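Local structure of aldehyde dehydrogenase (Trypanosoma brucei, 5NNO) at residues I260-V265 with N420-H425; K227-V232 with L393-F398. The protein probably catalyses the NAD-dependent oxidation of aldehydes, and is seen here with NAD and a benzoxaborole aldehyde bound. One frame throughout, in Å; residues are numbered along the deposited sequence.

Interaction 1: I260-V265 with N420-H425; sequences IAPDYV and NDVVVH. With 92N (4-[(1-oxidanyl-3~{H}-2,1-benzoxaborol-5-yl)oxy]benzaldehyde), chain D.
Ile-260 carries most of this contact, meeting Val-423 and His-425. Its CG1 stands between the backbone N and the carbonyl carbon (chi1 60°), and the chain is then extended. This sends CD1 across Val-423 at about a right angle. CD1 lies 3.5 Å from Val-423 CG1 and 3.3 Å from Val-423 O. On the other branch, Ile-260 CG2 comes obliquely to the His-425 ring, 4.0 Å from CE1. The bound benzoxaborole aldehyde packs on Ile-260 and Val-423: its C13 is 4.0 Å from Ile-260 CD1, and its C9 is 3.9 Å from Val-423 CG1. Ala-261 adds only a light touch, CA to Val-423 CG2. Pro-262 then rests its CD on Val-422 CG2 at 4.5 Å. Val-423 is the centre of a classic gamma turn (phi 77°, psi -49°), closed by Val-424 N bonding to Val-422 O at 2.8 Å. The turn brings both Val-423 and Val-424 to the pocket of the bound aldehyde. Asp-421 forms a salt bridge with Arg-473 of the second subunit. Beyond the pocket wall, Pro-262 packs on strands 229-232 and 370-376, and Val-422 and His-425 lean on strand 394-398.

Interaction 2: K227-V232 with L393-F398; sequences KSPVVV and LALYVF. Unlike the reference sequence in segment 393-398: Ala-394 (reference Ser).
The rings of Tyr-396 and Phe-398 flank Val-230, each touched by one of its methyls. The Tyr-396 ring is met obliquely by Val-230 CG2, 3.7 Å from CD2, and also obliquely by Pro-229 O and Ser-228 CB. The Phe-398 ring is met obliquely by Val-230 CG1, 3.5 Å from CD1. Val-231 O lies at the Phe-398 edge, near the ring plane. Val-230 has CG1 anti to its backbone N (chi1 -178°), which spreads the two methyls toward the two rings. Helix 240-252 packs on Val-230 and Phe-398 through Ile-247. Pro-229 crosses Leu-395 at about a right angle, with CG 3.6 Å from CD1, and helix 379-386 touches both through Ile-386.

Strands 229-232 and 394-398 run parallel, with 13° between their short axes. Tyr-396 N donates to Pro-229 O at 3.0 Å. Val-231 N donates to Tyr-396 O at 2.9 Å, and Phe-398 N to Val-231 O at 2.7 Å. The last bond is nearly straight at both ends. At the start of the pairing, Ala-394 N makes a weak bond to Ser-228 OG at 3.3 Å. Ala-394 differs from the reference sequence. Leu-393, just before the strand, touches NAD. Pro-229 has no N-H to give, and its CD lies 3.3 Å from Ala-394 O. From Pro-229 onward three backbone bonds hold the strands together. Apolar side chains pack beside them, and the Tyr-396 hydroxyl ties the pair to the pocket loops through Ile-260 O and Val-423 N.

From the N terminus the order is 227-232, 260-265, 393-398, 420-425. The two contacts therefore cross. Interaction 2 closes first, when 393-398 returns to 227-232 across 160 residues. Interaction 1 closes later, when 420-425 reaches 260-265 across 154. Strands 264-268, 229-232 and 394-398 are successive neighbours in one mixed sheet, so interaction 2 joins strands within the sheet. Interaction 1 joins the loops at its end, beside the bound aldehyde. The contacts also touch directly. Asp-263 OD1 forms a salt bridge with Lys-227 NZ at 2.8 Å, and Ile-260 CG2 packs on Leu-393 CD2. Leu-393 and Ile-260 both lie close to Ser-259, the changed residue at the predicted active site. Both contacts also reach the second subunit.

Interaction 1: I260-V265 with N420-H425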
ATOM      1  N   ILE A 260      -1.498  -6.628 -20.225  1.00 18.36           N
ATOM      2  CA  ILE A 260      -0.760  -7.882 -20.127  1.00 18.56           C
ATOM      3  C   ILE A 260      -0.451  -8.625 -21.454  1.00 18.89           C
ATOM      4  O   ILE A 260       0.036  -9.762 -21.382  1.00 19.13           O
ATOM      5  CB  ILE A 260      -1.453  -8.860 -19.150  1.00 18.57           C
ATOM      6  CG1 ILE A 260      -2.881  -9.189 -19.612  1.00 18.65           C
ATOM      7  CG2 ILE A 260      -1.377  -8.288 -17.740  1.00 18.33           C
ATOM      8  CD1 ILE A 260      -3.671 -10.067 -18.658  1.00 18.73           C
ATOM      9  N   ALA A 261      -0.683  -8.012 -22.631  1.00 18.97           N
ATOM     10  CA  ALA A 261      -0.395  -8.667 -23.932  1.00 19.33           C
ATOM     11  C   ALA A 261       1.101  -8.828 -24.228  1.00 19.55           C
ATOM     12  O   ALA A 261       1.922  -8.147 -23.630  1.00 19.42           O
ATOM     13  CB  ALA A 261      -1.045  -7.908 -25.081  1.00 19.43           C
ATOM     14  N   PRO A 262       1.457  -9.733 -25.165  1.00 19.94           N
ATOM     15  CA  PRO A 262       2.851  -9.818 -25.587  1.00 20.22           C
ATOM     16  C   PRO A 262       3.268  -8.538 -26.322  1.00 20.24           C
ATOM     17  O   PRO A 262       2.670  -8.158 -27.294  1.00 20.34           O
ATOM     18  CB  PRO A 262       2.916 -11.076 -26.456  1.00 20.68           C
ATOM     19  CG  PRO A 262       1.523 -11.529 -26.649  1.00 20.64           C
ATOM     20  CD  PRO A 262       0.636 -10.833 -25.688  1.00 20.18           C
ATOM     21  N   ASP A 263       4.241  -7.839 -25.774  1.00 20.19           N
ATOM     22  CA  ASP A 263       4.635  -6.524 -26.275  1.00 20.23           C
ATOM     23  C   ASP A 263       5.760  -6.771 -27.297  1.00 20.75           C
ATOM     24  O   ASP A 263       5.673  -6.358 -28.452  1.00 21.00           O
ATOM     25  CB  ASP A 263       5.038  -5.601 -25.107  1.00 19.97           C
ATOM     26  CG  ASP A 263       5.317  -4.169 -25.560  1.00 20.06           C
ATOM     27  OD1 ASP A 263       6.461  -3.890 -26.005  1.00 20.42           O
ATOM     28  OD2 ASP A 263       4.423  -3.308 -25.474  1.00 19.84           O
ATOM     29  N   TYR A 264       6.791  -7.469 -26.860  1.00 20.95           N
ATOM     30  CA  TYR A 264       7.837  -7.965 -27.736  1.00 21.50           C
ATOM     31  C   TYR A 264       8.270  -9.321 -27.250  1.00 21.69           C
ATOM     32  O   TYR A 264       7.957  -9.718 -26.124  1.00 21.41           O
ATOM     33  CB  TYR A 264       9.041  -7.032 -27.714  1.00 21.74           C
ATOM     34  CG  TYR A 264       9.735  -6.947 -26.380  1.00 21.62           C
ATOM     35  CD1 TYR A 264       9.228  -6.117 -25.368  1.00 21.15           C
ATOM     36  CD2 TYR A 264      10.902  -7.667 -26.113  1.00 22.03           C
ATOM     37  CE1 TYR A 264       9.854  -6.012 -24.141  1.00 21.08           C
ATOM     38  CE2 TYR A 264      11.528  -7.559 -24.872  1.00 21.98           C
ATOM     39  CZ  TYR A 264      10.987  -6.721 -23.906  1.00 21.50           C
ATOM     40  OH  TYR A 264      11.549  -6.566 -22.669  1.00 21.47           O
ATOM     41  N   VAL A 265       9.040  -9.984 -28.096  1.00 22.24           N
ATOM     42  CA  VAL A 265       9.568 -11.314 -27.857  1.00 22.61           C
ATOM     43  C   VAL A 265      11.096 -11.245 -27.820  1.00 23.10           C
ATOM     44  O   VAL A 265      11.698 -10.427 -28.505  1.00 23.33           O
ATOM     45  CB  VAL A 265       9.106 -12.248 -29.004  1.00 22.96           C
ATOM     46  CG1 VAL A 265       9.858 -13.582 -29.023  1.00 23.54           C
ATOM     47  CG2 VAL A 265       7.597 -12.439 -28.916  1.00 22.55           C
ATOM     48  N   ASN A 420       4.832 -20.710 -19.959  1.00 24.40           N
ATOM     49  CA  ASN A 420       4.196 -21.487 -21.063  1.00 25.27           C
ATOM     50  C   ASN A 420       2.797 -21.012 -21.529  1.00 25.15           C
ATOM     51  O   ASN A 420       2.096 -21.737 -22.220  1.00 25.99           O
ATOM     52  CB  ASN A 420       4.205 -23.002 -20.769  1.00 26.37           C
ATOM     53  CG  ASN A 420       5.611 -23.597 -20.705  1.00 26.86           C
ATOM     54  OD1 ASN A 420       6.555 -23.052 -21.257  1.00 26.60           O
ATOM     55  ND2 ASN A 420       5.740 -24.739 -20.038  1.00 27.69           N
ATOM     56  N   ASP A 421       2.399 -19.790 -21.179  1.00 24.23           N
ATOM     57  CA  ASP A 421       1.165 -19.180 -21.699  1.00 24.18           C
ATOM     58  C   ASP A 421       1.241 -17.658 -21.501  1.00 23.18           C
ATOM     59  O   ASP A 421       2.245 -17.148 -21.004  1.00 22.59           O
ATOM     60  CB  ASP A 421      -0.050 -19.762 -20.976  1.00 24.55           C
ATOM     61  CG  ASP A 421      -1.281 -19.923 -21.877  1.00 25.28           C
ATOM     62  OD1 ASP A 421      -1.484 -19.133 -22.832  1.00 25.19           O
ATOM     63  OD2 ASP A 421      -2.067 -20.849 -21.607  1.00 26.05           O
ATOM     64  N   VAL A 422       0.200 -16.929 -21.915  1.00 23.12           N
ATOM     65  CA  VAL A 422       0.090 -15.469 -21.695  1.00 22.34           C
ATOM     66  C   VAL A 422      -1.316 -15.072 -21.236  1.00 22.35           C
ATOM     67  O   VAL A 422      -2.279 -15.767 -21.531  1.00 23.06           O
ATOM     68  CB  VAL A 422       0.451 -14.630 -22.957  1.00 22.35           C
ATOM     69  CG1 VAL A 422       1.850 -14.968 -23.447  1.00 22.41           C
ATOM     70  CG2 VAL A 422      -0.552 -14.827 -24.086  1.00 23.13           C
ATOM     71  N   VAL A 423      -1.416 -13.963 -20.482  1.00 21.64           N
ATOM     72  CA  VAL A 423      -2.687 -13.287 -20.187  1.00 21.67           C
ATOM     73  C   VAL A 423      -3.522 -13.996 -19.107  1.00 21.84           C
ATOM     74  O   VAL A 423      -3.951 -13.360 -18.183  1.00 21.45           O
ATOM     75  CB  VAL A 423      -3.512 -12.995 -21.470  1.00 22.33           C
ATOM     76  CG1 VAL A 423      -4.808 -12.240 -21.169  1.00 22.48           C
ATOM     77  CG2 VAL A 423      -2.683 -12.178 -22.450  1.00 22.15           C
ATOM     78  N   VAL A 424      -3.723 -15.307 -19.222  1.00 22.51           N
ATOM     79  CA  VAL A 424      -4.680 -16.063 -18.364  1.00 22.94           C
ATOM     80  C   VAL A 424      -4.481 -16.004 -16.852  1.00 22.36           C
ATOM     81  O   VAL A 424      -5.428 -16.297 -16.112  1.00 22.64           O
ATOM     82  CB  VAL A 424      -4.738 -17.557 -18.714  1.00 23.86           C
ATOM     83  CG1 VAL A 424      -5.344 -17.757 -20.098  1.00 24.73           C
ATOM     84  CG2 VAL A 424      -3.364 -18.206 -18.584  1.00 23.69           C
ATOM     85  N   HIS A 425      -3.272 -15.683 -16.391  1.00 21.67           N
ATOM     86  CA  HIS A 425      -3.026 -15.477 -14.962  1.00 21.14           C
ATOM     87  C   HIS A 425      -3.980 -14.429 -14.384  1.00 20.83           C
ATOM     88  O   HIS A 425      -4.419 -14.557 -13.255  1.00 20.77           O
ATOM     89  CB  HIS A 425      -1.570 -15.068 -14.693  1.00 20.55           C
ATOM     90  CG  HIS A 425      -1.218 -13.694 -15.164  1.00 20.01           C
ATOM     91  ND1 HIS A 425      -1.071 -13.376 -16.494  1.00 20.17           N
ATOM     92  CD2 HIS A 425      -0.980 -12.550 -14.477  1.00 19.41           C
ATOM     93  CE1 HIS A 425      -0.755 -12.099 -16.610  1.00 19.70           C
ATOM     94  NE2 HIS A 425      -0.680 -11.576 -15.399  1.00 19.25           N
TER
HETATM   95  C9  92N D 602      -8.001 -14.354 -20.438  1.00 29.76           C
HETATM   96  C7  92N D 602     -10.030 -13.622 -17.429  1.00 28.59           C
HETATM   97  C3  92N D 602      -8.068  -8.765 -19.445  1.00 28.66           C
HETATM   98  C4  92N D 602      -8.174  -9.239 -18.145  1.00 28.66           C
HETATM   99  C5  92N D 602      -9.113 -11.509 -18.070  1.00 29.12           C
HETATM  100  C6  92N D 602      -9.893 -12.266 -17.212  1.00 29.14           C
HETATM  101  C1  92N D 602      -6.441  -7.119 -18.724  1.00 26.21           C
HETATM  102  C2  92N D 602      -7.215  -7.709 -19.725  1.00 27.93           C
HETATM  103  C11 92N D 602      -8.453 -12.116 -19.133  1.00 29.46           C
HETATM  104  C12 92N D 602      -7.398  -8.684 -17.139  1.00 28.39           C
HETATM  105  O   92N D 602      -5.389  -5.456 -20.093  1.00 22.08           O
HETATM  106  C   92N D 602      -5.558  -5.975 -19.010  1.00 24.00           C
HETATM  107  C13 92N D 602      -6.543  -7.634 -17.430  1.00 28.28           C
HETATM  108  O1  92N D 602      -9.173 -10.142 -17.787  1.00 30.04           O
HETATM  109  C10 92N D 602      -8.584 -13.488 -19.362  1.00 29.63           C
HETATM  110  C8  92N D 602      -9.385 -14.254 -18.499  1.00 29.55           C
HETATM  111  O3  92N D 602      -8.476 -15.702 -20.168  1.00 29.55           O
HETATM  112  B   92N D 602      -9.283 -15.709 -19.036  1.00 28.37           B
HETATM  113  O2  92N D 602      -9.829 -16.839 -18.539  1.00 28.24           O

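Interaction 2: K227-V232 with L393-F398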
ATOM      1  N   LYS A 227       6.194  -2.797 -20.941  1.00 19.30           N
ATOM      2  CA  LYS A 227       6.389  -3.696 -22.059  1.00 19.56           C
ATOM      3  C   LYS A 227       6.590  -5.105 -21.552  1.00 19.60           C
ATOM      4  O   LYS A 227       7.692  -5.479 -21.213  1.00 19.87           O
ATOM      5  CB  LYS A 227       7.583  -3.227 -22.884  1.00 20.01           C
ATOM      6  CG  LYS A 227       7.448  -1.800 -23.395  1.00 20.08           C
ATOM      7  CD  LYS A 227       8.762  -1.278 -23.954  1.00 20.59           C
ATOM      8  CE  LYS A 227       9.139  -1.974 -25.252  1.00 20.98           C
ATOM      9  NZ  LYS A 227       8.165  -1.752 -26.356  1.00 20.97           N
ATOM     10  N   SER A 228       5.504  -5.875 -21.503  1.00 19.40           N
ATOM     11  CA  SER A 228       5.548  -7.256 -21.032  1.00 19.50           C
ATOM     12  C   SER A 228       6.351  -8.185 -21.972  1.00 19.96           C
ATOM     13  O   SER A 228       5.869  -8.507 -23.073  1.00 20.08           O
ATOM     14  CB  SER A 228       4.132  -7.798 -20.869  1.00 19.26           C
ATOM     15  OG  SER A 228       3.383  -7.041 -19.931  1.00 18.90           O
ATOM     16  N   PRO A 229       7.557  -8.617 -21.543  1.00 20.28           N
ATOM     17  CA  PRO A 229       8.363  -9.449 -22.449  1.00 20.80           C
ATOM     18  C   PRO A 229       7.868 -10.884 -22.549  1.00 20.97           C
ATOM     19  O   PRO A 229       7.249 -11.384 -21.607  1.00 20.78           O
ATOM     20  CB  PRO A 229       9.769  -9.451 -21.814  1.00 21.14           C
ATOM     21  CG  PRO A 229       9.695  -8.530 -20.620  1.00 20.79           C
ATOM     22  CD  PRO A 229       8.240  -8.424 -20.250  1.00 20.27           C
ATOM     23  N   VAL A 230       8.141 -11.523 -23.695  1.00 21.37           N
ATOM     24  CA  VAL A 230       8.028 -12.975 -23.844  1.00 21.74           C
ATOM     25  C   VAL A 230       9.400 -13.565 -24.207  1.00 22.38           C
ATOM     26  O   VAL A 230       9.965 -13.287 -25.253  1.00 22.67           O
ATOM     27  CB  VAL A 230       7.027 -13.376 -24.930  1.00 21.77           C
ATOM     28  CG1 VAL A 230       6.922 -14.882 -25.016  1.00 22.22           C
ATOM     29  CG2 VAL A 230       5.653 -12.822 -24.662  1.00 21.24           C
ATOM     30  N   VAL A 231       9.915 -14.413 -23.346  1.00 22.68           N
ATOM     31  CA  VAL A 231      11.181 -15.049 -23.567  1.00 23.36           C
ATOM     32  C   VAL A 231      10.885 -16.455 -24.062  1.00 23.83           C
ATOM     33  O   VAL A 231      10.189 -17.211 -23.371  1.00 23.78           O
ATOM     34  CB  VAL A 231      12.027 -15.065 -22.286  1.00 23.52           C
ATOM     35  CG1 VAL A 231      13.407 -15.623 -22.567  1.00 24.31           C
ATOM     36  CG2 VAL A 231      12.147 -13.645 -21.742  1.00 23.04           C
ATOM     37  N   VAL A 232      11.391 -16.771 -25.266  1.00 24.32           N
ATOM     38  CA  VAL A 232      11.254 -18.107 -25.876  1.00 24.89           C
ATOM     39  C   VAL A 232      12.644 -18.729 -25.964  1.00 25.70           C
ATOM     40  O   VAL A 232      13.562 -18.144 -26.541  1.00 25.94           O
ATOM     41  CB  VAL A 232      10.628 -18.069 -27.301  1.00 24.92           C
ATOM     42  CG1 VAL A 232      10.493 -19.482 -27.864  1.00 25.58           C
ATOM     43  CG2 VAL A 232       9.269 -17.399 -27.281  1.00 24.20           C
ATOM     44  N   LEU A 393       4.326  -5.083 -16.069  1.00 18.15           N
ATOM     45  CA  LEU A 393       3.185  -5.773 -15.490  1.00 18.04           C
ATOM     46  C   LEU A 393       3.253  -7.296 -15.584  1.00 18.13           C
ATOM     47  O   LEU A 393       2.907  -7.996 -14.628  1.00 18.05           O
ATOM     48  CB  LEU A 393       1.905  -5.276 -16.164  1.00 18.23           C
ATOM     49  CG  LEU A 393       0.562  -5.678 -15.551  1.00 18.24           C
ATOM     50  CD1 LEU A 393       0.347  -5.036 -14.190  1.00 18.01           C
ATOM     51  CD2 LEU A 393      -0.537  -5.252 -16.502  1.00 18.63           C
ATOM     52  N   ALA A 394       3.686  -7.819 -16.735  1.00 18.39           N
ATOM     53  CA  ALA A 394       3.716  -9.266 -16.958  1.00 18.64           C
ATOM     54  C   ALA A 394       5.019  -9.686 -17.578  1.00 18.87           C
ATOM     55  O   ALA A 394       5.606  -8.945 -18.341  1.00 18.92           O
ATOM     56  CB  ALA A 394       2.563  -9.688 -17.844  1.00 18.95           C
ATOM     57  N   LEU A 395       5.483 -10.868 -17.201  1.00 19.09           N
ATOM     58  CA  LEU A 395       6.665 -11.466 -17.799  1.00 19.46           C
ATOM     59  C   LEU A 395       6.291 -12.877 -18.129  1.00 19.93           C
ATOM     60  O   LEU A 395       5.705 -13.584 -17.299  1.00 19.98           O
ATOM     61  CB  LEU A 395       7.876 -11.461 -16.844  1.00 19.48           C
ATOM     62  CG  LEU A 395       9.132 -12.177 -17.325  1.00 20.02           C
ATOM     63  CD1 LEU A 395       9.682 -11.530 -18.592  1.00 20.15           C
ATOM     64  CD2 LEU A 395      10.193 -12.214 -16.250  1.00 20.17           C
ATOM     65  N   TYR A 396       6.641 -13.288 -19.338  1.00 20.35           N
ATOM     66  CA  TYR A 396       6.285 -14.604 -19.861  1.00 20.96           C
ATOM     67  C   TYR A 396       7.547 -15.351 -20.264  1.00 21.51           C
ATOM     68  O   TYR A 396       8.460 -14.766 -20.843  1.00 21.51           O
ATOM     69  CB  TYR A 396       5.361 -14.459 -21.062  1.00 21.16           C
ATOM     70  CG  TYR A 396       4.088 -13.690 -20.757  1.00 20.78           C
ATOM     71  CD1 TYR A 396       3.223 -14.141 -19.788  1.00 20.73           C
ATOM     72  CD2 TYR A 396       3.739 -12.532 -21.461  1.00 20.59           C
ATOM     73  CE1 TYR A 396       2.066 -13.464 -19.502  1.00 20.49           C
ATOM     74  CE2 TYR A 396       2.580 -11.843 -21.177  1.00 20.38           C
ATOM     75  CZ  TYR A 396       1.743 -12.317 -20.201  1.00 20.33           C
ATOM     76  OH  TYR A 396       0.571 -11.670 -19.903  1.00 20.23           O
ATOM     77  N   VAL A 397       7.586 -16.641 -19.940  1.00 22.08           N
ATOM     78  CA  VAL A 397       8.700 -17.506 -20.306  1.00 22.80           C
ATOM     79  C   VAL A 397       8.137 -18.753 -20.956  1.00 23.59           C
ATOM     80  O   VAL A 397       7.363 -19.467 -20.322  1.00 23.80           O
ATOM     81  CB  VAL A 397       9.548 -17.925 -19.091  1.00 22.97           C
ATOM     82  CG1 VAL A 397      10.769 -18.710 -19.557  1.00 23.83           C
ATOM     83  CG2 VAL A 397       9.967 -16.702 -18.274  1.00 22.26           C
ATOM     84  N   PHE A 398       8.515 -19.011 -22.212  1.00 24.12           N
ATOM     85  CA  PHE A 398       8.222 -20.292 -22.869  1.00 25.11           C
ATOM     86  C   PHE A 398       9.451 -21.183 -22.770  1.00 25.90           C
ATOM     87  O   PHE A 398      10.499 -20.855 -23.289  1.00 26.01           O
ATOM     88  CB  PHE A 398       7.742 -20.055 -24.290  1.00 25.32           C
ATOM     89  CG  PHE A 398       6.339 -19.514 -24.347  1.00 24.90           C
ATOM     90  CD1 PHE A 398       6.097 -18.181 -24.141  1.00 24.00           C
ATOM     91  CD2 PHE A 398       5.254 -20.356 -24.552  1.00 25.54           C
ATOM     92  CE1 PHE A 398       4.808 -17.673 -24.166  1.00 23.73           C
ATOM     93  CE2 PHE A 398       3.959 -19.860 -24.581  1.00 25.29           C
ATOM     94  CZ  PHE A 398       3.738 -18.507 -24.381  1.00 24.37           C
TER